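Local structure of thiamine-monophosphate kinase (Stenotrophomonas maltophilia, 6XEP) at residues Leu151-Ala156 / Leu232-Ala237; Asn79-Ala84 / Ala221-Asp226. The protein probably catalyses the ATP-dependent phosphorylation of thiamine monophosphate to thiamine diphosphate, the active form of vitamin B1, in a magnesium-dependent reaction. One frame throughout, in Å; residues are numbered along the deposited sequence.

Overall arrangement
The two contacts lie with their centres about 13 Å apart and meet through strand 220-224. Contact 1 packs the loop 151-156 on helix 228-239, the helix that follows this strand; contact 2 sets helix 68-85 of the N-terminal half against the strand itself. Between them, Arg-152 O is 3.0 Å from Ala-221 N, probably a hydrogen bond, and Ile-235 CD1 packs on Val-222 CG1 at 3.6 Å. The side chain of Arg-153, a predicted ATP-binding residue, comes within about 5 Å of that of Asp-223, a predicted magnesium ligand. The centre of contact 2 is about 5 Å from the centre of the chain, that of contact 1 about 18 Å.

Contact 1. Residues Leu151-Ala156 / Leu232-Ala237; sequences LRRDRA and LGHIAA
Arg-153 and Ile-235 bring the backbones together, their CA atoms 4.9 Å apart, where the irregular loop 151-156 passes the helical turn 232-237. The closest backbone approach is a CA-H...O contact: Ile-235 CA lies 3.4 Å from Arg-153 O, with 153° at the hydrogen. That same carbonyl accepts a hydrogen bond from Ser-239 OG, one helical turn further on. Beyond it, Ala-156 CB rests on Ile-235 CG2 at 3.7 Å, the branch set anti to its own backbone N. On the other flank the Arg-153 side chain, extended from CG to NE, runs alongside His-234, both pointing the same way. Guanidinium and imidazole planes are nearly parallel, 6° apart, and Arg-153 NH1 lies obliquely 3.6 Å from His-234 CD2. Close by in the loop, Arg-152 holds Asp-154 side-on in a salt bridge: NE meets OD1 on its syn side, while NH2 comes to OD2 from above the carboxylate plane, with OD2 in the guanidinium plane. Arg-152 NH2 also bridges to Asp-36 OD1 of the second subunit, and Arg-153 packs on Asp-37 of that subunit, itself a predicted magnesium ligand. The contact thus joins the segment linking the two halves of a PurM-like (AIR synthase-related) fold to a helix of the C-terminal half, and places Arg-153, predicted to bind ATP, at the subunit interface, where the predicted site would draw on both subunits.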
ATOM      1  N   LEU A 151      -3.279  -5.554 -21.042  1.00 18.26           N
ATOM      2  CA  LEU A 151      -3.365  -4.439 -21.964  1.00 17.39           C
ATOM      3  C   LEU A 151      -2.221  -3.472 -21.700  1.00 18.20           C
ATOM      4  O   LEU A 151      -1.784  -3.285 -20.554  1.00 18.50           O
ATOM      5  CB  LEU A 151      -4.689  -3.693 -21.812  1.00 19.54           C
ATOM      6  CG  LEU A 151      -5.952  -4.520 -22.051  1.00 20.48           C
ATOM      7  CD1 LEU A 151      -7.150  -3.733 -21.556  1.00 18.25           C
ATOM      8  CD2 LEU A 151      -6.057  -4.809 -23.527  1.00 24.96           C
ATOM      9  N   ARG A 152      -1.778  -2.823 -22.764  1.00 15.59           N
ATOM     10  CA  ARG A 152      -0.600  -1.965 -22.723  1.00 19.57           C
ATOM     11  C   ARG A 152      -0.905  -0.644 -23.411  1.00 15.80           C
ATOM     12  O   ARG A 152      -1.862  -0.530 -24.178  1.00 17.70           O
ATOM     13  CB  ARG A 152       0.602  -2.636 -23.399  1.00 17.16           C
ATOM     14  CG  ARG A 152       1.101  -3.889 -22.680  1.00 17.31           C
ATOM     15  CD  ARG A 152       2.223  -4.528 -23.472  1.00 20.71           C
ATOM     16  NE  ARG A 152       3.349  -3.611 -23.649  1.00 21.78           N
ATOM     17  CZ  ARG A 152       4.377  -3.501 -22.808  1.00 22.40           C
ATOM     18  NH1 ARG A 152       4.432  -4.242 -21.706  1.00 28.24           N
ATOM     19  NH2 ARG A 152       5.363  -2.645 -23.064  1.00 22.88           N
ATOM     20  N   ARG A 153      -0.079   0.361 -23.112  1.00 15.05           N
ATOM     21  CA  ARG A 153      -0.213   1.685 -23.710  1.00 18.08           C
ATOM     22  C   ARG A 153       0.580   1.858 -24.996  1.00 19.79           C
ATOM     23  O   ARG A 153       0.382   2.861 -25.694  1.00 18.44           O
ATOM     24  CB  ARG A 153       0.241   2.758 -22.718  1.00 16.99           C
ATOM     25  CG  ARG A 153      -0.521   2.787 -21.402  1.00 19.25           C
ATOM     26  CD  ARG A 153       0.100   3.787 -20.436  1.00 20.13           C
ATOM     27  NE  ARG A 153      -0.673   3.876 -19.194  1.00 25.83           N
ATOM     28  CZ  ARG A 153      -0.448   4.771 -18.240  1.00 34.46           C
ATOM     29  NH1 ARG A 153       0.533   5.653 -18.375  1.00 25.90           N
ATOM     30  NH2 ARG A 153      -1.206   4.786 -17.147  1.00 31.89           N
ATOM     31  N   ASP A 154       1.480   0.928 -25.323  1.00 16.10           N
ATOM     32  CA  ASP A 154       2.471   1.154 -26.367  1.00 19.16           C
ATOM     33  C   ASP A 154       2.164   0.410 -27.662  1.00 20.65           C
ATOM     34  O   ASP A 154       3.011   0.373 -28.564  1.00 21.09           O
ATOM     35  CB  ASP A 154       3.874   0.781 -25.857  1.00 18.07           C
ATOM     36  CG  ASP A 154       4.021  -0.705 -25.557  1.00 25.71           C
ATOM     37  OD1 ASP A 154       3.000  -1.390 -25.387  1.00 22.34           O
ATOM     38  OD2 ASP A 154       5.165  -1.198 -25.480  1.00 22.46           O
ATOM     39  N   ARG A 155       0.957  -0.128 -27.822  1.00 19.88           N
ATOM     40  CA  ARG A 155       0.688  -0.986 -28.967  1.00 19.84           C
ATOM     41  C   ARG A 155      -0.401  -0.443 -29.886  1.00 19.02           C
ATOM     42  O   ARG A 155      -0.964  -1.201 -30.680  1.00 19.58           O
ATOM     43  CB  ARG A 155       0.345  -2.399 -28.489  1.00 30.56           C
ATOM     44  CG  ARG A 155       1.555  -3.071 -27.843  1.00 29.21           C
ATOM     45  CD  ARG A 155       1.349  -4.539 -27.562  1.00 45.94           C
ATOM     46  NE  ARG A 155       2.599  -5.167 -27.139  1.00 39.47           N
ATOM     47  CZ  ARG A 155       2.673  -6.265 -26.392  1.00 49.52           C
ATOM     48  NH1 ARG A 155       1.562  -6.857 -25.961  1.00 45.83           N
ATOM     49  NH2 ARG A 155       3.861  -6.756 -26.058  1.00 47.40           N
ATOM     50  N   ALA A 156      -0.689   0.852 -29.830  1.00 16.28           N
ATOM     51  CA  ALA A 156      -1.583   1.429 -30.825  1.00 16.09           C
ATOM     52  C   ALA A 156      -0.975   1.255 -32.215  1.00 22.23           C
ATOM     53  O   ALA A 156       0.243   1.305 -32.381  1.00 18.44           O
ATOM     54  CB  ALA A 156      -1.828   2.907 -30.527  1.00 15.97           C
ATOM     55  N   LEU A 232      -4.532   9.989 -23.255  1.00 13.59           N
ATOM     56  CA  LEU A 232      -4.299   9.566 -24.633  1.00 13.53           C
ATOM     57  C   LEU A 232      -2.889   9.926 -25.073  1.00 15.98           C
ATOM     58  O   LEU A 232      -2.274   9.196 -25.858  1.00 13.89           O
ATOM     59  CB  LEU A 232      -5.322  10.222 -25.555  1.00 16.94           C
ATOM     60  CG  LEU A 232      -5.294   9.875 -27.025  1.00 17.80           C
ATOM     61  CD1 LEU A 232      -5.318   8.371 -27.188  1.00 16.38           C
ATOM     62  CD2 LEU A 232      -6.516  10.532 -27.664  1.00 16.46           C
ATOM     63  N   GLY A 233      -2.365  11.031 -24.551  1.00 14.35           N
ATOM     64  CA  GLY A 233      -0.970  11.389 -24.769  1.00 15.73           C
ATOM     65  C   GLY A 233       0.009  10.292 -24.422  1.00 16.42           C
ATOM     66  O   GLY A 233       1.027  10.127 -25.096  1.00 14.68           O
ATOM     67  N   HIS A 234      -0.260   9.545 -23.347  1.00 13.52           N
ATOM     68  CA  HIS A 234       0.593   8.403 -23.027  1.00 14.97           C
ATOM     69  C   HIS A 234       0.522   7.332 -24.115  1.00 14.16           C
ATOM     70  O   HIS A 234       1.544   6.737 -24.469  1.00 18.02           O
ATOM     71  CB  HIS A 234       0.201   7.788 -21.680  1.00 16.51           C
ATOM     72  CG  HIS A 234       0.296   8.733 -20.530  1.00 20.23           C
ATOM     73  ND1 HIS A 234       1.310   9.656 -20.408  1.00 25.95           N
ATOM     74  CD2 HIS A 234      -0.501   8.900 -19.447  1.00 24.30           C
ATOM     75  CE1 HIS A 234       1.134  10.355 -19.299  1.00 26.72           C
ATOM     76  NE2 HIS A 234       0.043   9.913 -18.696  1.00 25.45           N
ATOM     77  N   ILE A 235      -0.668   7.063 -24.660  1.00 13.52           N
ATOM     78  CA  ILE A 235      -0.739   6.088 -25.752  1.00 13.73           C
ATOM     79  C   ILE A 235       0.063   6.572 -26.958  1.00 18.13           C
ATOM     80  O   ILE A 235       0.829   5.816 -27.569  1.00 12.82           O
ATOM     81  CB  ILE A 235      -2.200   5.792 -26.141  1.00 12.92           C
ATOM     82  CG1 ILE A 235      -2.915   5.046 -25.012  1.00 17.11           C
ATOM     83  CG2 ILE A 235      -2.245   4.922 -27.402  1.00 12.61           C
ATOM     84  CD1 ILE A 235      -4.329   4.605 -25.384  1.00 16.16           C
ATOM     85  N   ALA A 236      -0.110   7.839 -27.325  1.00 13.18           N
ATOM     86  CA  ALA A 236       0.564   8.365 -28.506  1.00 15.97           C
ATOM     87  C   ALA A 236       2.079   8.290 -28.346  1.00 15.46           C
ATOM     88  O   ALA A 236       2.801   7.850 -29.256  1.00 14.88           O
ATOM     89  CB  ALA A 236       0.116   9.810 -28.737  1.00 14.74           C
ATOM     90  N   ALA A 237       2.578   8.721 -27.184  1.00 14.89           N
ATOM     91  CA  ALA A 237       4.016   8.726 -26.944  1.00 17.89           C
ATOM     92  C   ALA A 237       4.573   7.306 -26.878  1.00 16.31           C
ATOM     93  O   ALA A 237       5.540   6.976 -27.566  1.00 16.03           O
ATOM     94  CB  ALA A 237       4.319   9.491 -25.655  1.00 19.90           C
TER

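Contact 2. Residues Asn79-Ala84 / Ala221-Asp226; sequences NLSDLA and AVDVSD
Ser-81 reaches from helix 68-85 to the carboxylate of Asp-223 on strand 220-224, its OG donating a hydrogen bond to Asp-223 OD2 over 2.8 Å. The pair spans the junction of the two halves of the PurM-like (AIR synthase-related) fold: the helix belongs to the N-terminal half, and the strand is an outermost one of the C-terminal sheet within this chain. The serine hydroxyl stands anti to its backbone N (chi1 180°), which carries it out to the strand. It meets the anti lone pair of OD2, on the side away from OD1, and thereby limits rotation of the carboxylate. Asp-223 CB also lies 3.5 Å from Ser-81 OG.

Asp-82 is modelled in two conformers, and its contacts and water link hold for the one described here. In it the side chain starts out pointing away from the strand, but its carboxylate turns back to Asp-223. The two carboxylate planes stand 85° apart, nearly perpendicular, with Asp-82 OD1 only 3.4 Å from Asp-223 OD2. These are two acceptors, so the approach is not a hydrogen bond. Asp-82 OD2 also lies close to Asp-54 OD1, adding a third acidic group. Such a gathering is consistent with the magnesium sites predicted here, one of which would be shared by Asp-82 and Asp-223, placing that metal between helix 68-85 and strand 220-224. In this structure a water links the pair, donating to both acids: its oxygen is 2.9 Å from Asp-82 OD1 and 2.6 Å from Asp-223 OD1.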
ATOM      1  N   ASN A  79      -7.934   2.685  -7.816  1.00 13.65           N
ATOM      2  CA  ASN A  79      -7.086   1.518  -8.034  1.00 14.35           C
ATOM      3  C   ASN A  79      -7.713   0.539  -9.009  1.00 17.33           C
ATOM      4  O   ASN A  79      -7.015  -0.071  -9.833  1.00 14.17           O
ATOM      5  CB  ASN A  79      -6.823   0.832  -6.700  1.00 13.32           C
ATOM      6  CG  ASN A  79      -5.859   1.597  -5.858  1.00 21.86           C
ATOM      7  OD1 ASN A  79      -6.241   2.515  -5.131  1.00 24.09           O
ATOM      8  ND2 ASN A  79      -4.583   1.255  -5.968  1.00 24.39           N
ATOM      9  N   LEU A  80      -9.024   0.328  -8.894  1.00 12.23           N
ATOM     10  CA  LEU A  80      -9.691  -0.577  -9.811  1.00 12.02           C
ATOM     11  C   LEU A  80      -9.641  -0.044 -11.233  1.00 13.88           C
ATOM     12  O   LEU A  80      -9.553  -0.825 -12.183  1.00 14.57           O
ATOM     13  CB  LEU A  80     -11.133  -0.796  -9.371  1.00 13.24           C
ATOM     14  CG  LEU A  80     -11.316  -1.612  -8.097  1.00 13.96           C
ATOM     15  CD1 LEU A  80     -12.805  -1.731  -7.743  1.00 14.87           C
ATOM     16  CD2 LEU A  80     -10.671  -3.006  -8.253  1.00 15.57           C
ATOM     17  N   SER A  81      -9.718   1.276 -11.394  1.00 15.35           N
ATOM     18  CA  SER A  81      -9.613   1.854 -12.726  1.00 11.31           C
ATOM     19  C   SER A  81      -8.220   1.615 -13.313  1.00 15.53           C
ATOM     20  O   SER A  81      -8.081   1.356 -14.516  1.00 16.79           O
ATOM     21  CB  SER A  81      -9.934   3.343 -12.668  1.00 13.02           C
ATOM     22  OG  SER A  81      -9.824   3.899 -13.962  1.00 16.77           O
ATOM     23  N   ASP A  82      -7.182   1.705 -12.469  1.00 13.83           N
ATOM     24  CA  ASP A  82      -5.818   1.380 -12.891  0.53 17.02           C
ATOM     25  C   ASP A  82      -5.735  -0.068 -13.362  1.00 15.83           C
ATOM     26  O   ASP A  82      -5.142  -0.373 -14.403  1.00 15.77           O
ATOM     27  CB  ASP A  82      -4.833   1.586 -11.733  0.53 18.37           C
ATOM     28  CG  ASP A  82      -4.727   3.028 -11.251  0.53 21.92           C
ATOM     29  OD1 ASP A  82      -5.201   3.960 -11.926  0.53 22.12           O
ATOM     30  OD2 ASP A  82      -4.139   3.216 -10.159  0.53 24.07           O
ATOM     31  N   LEU A  83      -6.309  -0.986 -12.572  1.00 14.46           N
ATOM     32  CA  LEU A  83      -6.291  -2.397 -12.946  1.00 12.22           C
ATOM     33  C   LEU A  83      -7.086  -2.633 -14.218  1.00 13.08           C
ATOM     34  O   LEU A  83      -6.703  -3.462 -15.045  1.00 14.43           O
ATOM     35  CB  LEU A  83      -6.858  -3.261 -11.816  1.00 15.03           C
ATOM     36  CG  LEU A  83      -5.962  -3.379 -10.583  1.00 16.35           C
ATOM     37  CD1 LEU A  83      -6.613  -4.284  -9.561  1.00 19.17           C
ATOM     38  CD2 LEU A  83      -4.591  -3.919 -10.981  1.00 15.42           C
ATOM     39  N   ALA A  84      -8.201  -1.920 -14.385  1.00 12.93           N
ATOM     40  CA  ALA A  84      -9.027  -2.094 -15.581  1.00 15.50           C
ATOM     41  C   ALA A  84      -8.247  -1.792 -16.850  1.00 17.77           C
ATOM     42  O   ALA A  84      -8.352  -2.517 -17.852  1.00 15.94           O
ATOM     43  CB  ALA A  84     -10.255  -1.188 -15.500  1.00 15.98           C
ATOM     44  N   ALA A 221      -4.652   0.546 -24.484  1.00 12.63           N
ATOM     45  CA  ALA A 221      -5.642   1.137 -23.597  1.00 12.83           C
ATOM     46  C   ALA A 221      -4.945   1.950 -22.516  1.00 14.08           C
ATOM     47  O   ALA A 221      -3.783   1.717 -22.187  1.00 12.70           O
ATOM     48  CB  ALA A 221      -6.533   0.055 -22.947  1.00 14.61           C
ATOM     49  N   VAL A 222      -5.695   2.884 -21.936  1.00 13.39           N
ATOM     50  CA  VAL A 222      -5.217   3.696 -20.825  1.00 14.28           C
ATOM     51  C   VAL A 222      -6.450   4.118 -20.047  1.00 15.05           C
ATOM     52  O   VAL A 222      -7.533   4.238 -20.613  1.00 14.25           O
ATOM     53  CB  VAL A 222      -4.400   4.912 -21.342  1.00 14.42           C
ATOM     54  CG1 VAL A 222      -5.287   5.862 -22.165  1.00 16.31           C
ATOM     55  CG2 VAL A 222      -3.761   5.659 -20.193  1.00 21.07           C
ATOM     56  N   ASP A 223      -6.304   4.335 -18.741  1.00 14.55           N
ATOM     57  CA  ASP A 223      -7.451   4.903 -18.057  1.00 18.95           C
ATOM     58  C   ASP A 223      -7.337   6.421 -18.025  1.00 16.04           C
ATOM     59  O   ASP A 223      -6.236   6.990 -18.023  1.00 18.04           O
ATOM     60  CB  ASP A 223      -7.683   4.284 -16.671  1.00 21.63           C
ATOM     61  CG  ASP A 223      -6.801   4.831 -15.604  1.00 26.89           C
ATOM     62  OD1 ASP A 223      -5.625   5.134 -15.900  1.00 25.14           O
ATOM     63  OD2 ASP A 223      -7.301   4.901 -14.434  1.00 27.16           O
ATOM     64  N   VAL A 224      -8.486   7.072 -18.124  1.00 13.34           N
ATOM     65  CA  VAL A 224      -8.565   8.521 -18.239  1.00 11.82           C
ATOM     66  C   VAL A 224      -8.824   9.057 -16.838  1.00 14.70           C
ATOM     67  O   VAL A 224      -9.949   8.999 -16.334  1.00 12.95           O
ATOM     68  CB  VAL A 224      -9.652   8.967 -19.217  1.00 14.11           C
ATOM     69  CG1 VAL A 224      -9.588  10.495 -19.378  1.00 16.86           C
ATOM     70  CG2 VAL A 224      -9.451   8.276 -20.552  1.00 14.10           C
ATOM     71  N   SER A 225      -7.774   9.554 -16.200  1.00 13.71           N
ATOM     72  CA  SER A 225      -7.912  10.154 -14.876  0.86 16.26           C
ATOM     73  C   SER A 225      -7.274  11.518 -14.773  1.00 18.20           C
ATOM     74  O   SER A 225      -7.632  12.265 -13.862  1.00 16.72           O
ATOM     75  CB  SER A 225      -7.304   9.247 -13.798  0.86 19.59           C
ATOM     76  OG  SER A 225      -5.931   9.051 -14.040  0.86 20.25           O
ATOM     77  N   ASP A 226      -6.352  11.866 -15.685  1.00 14.59           N
ATOM     78  CA  ASP A 226      -5.772  13.202 -15.759  1.00 14.51           C
ATOM     79  C   ASP A 226      -6.305  13.999 -16.946  1.00 18.07           C
ATOM     80  O   ASP A 226      -5.679  14.985 -17.365  1.00 19.66           O
ATOM     81  CB  ASP A 226      -4.251  13.123 -15.852  1.00 15.43           C
ATOM     82  CG  ASP A 226      -3.621  12.596 -14.587  1.00 28.58           C
ATOM     83  OD1 ASP A 226      -4.090  12.961 -13.492  1.00 29.45           O
ATOM     84  OD2 ASP A 226      -2.650  11.821 -14.693  1.00 30.36           O
TER
HETATM   85  O   HOH W   1      -3.633   4.660 -14.256  1.00 34.47           O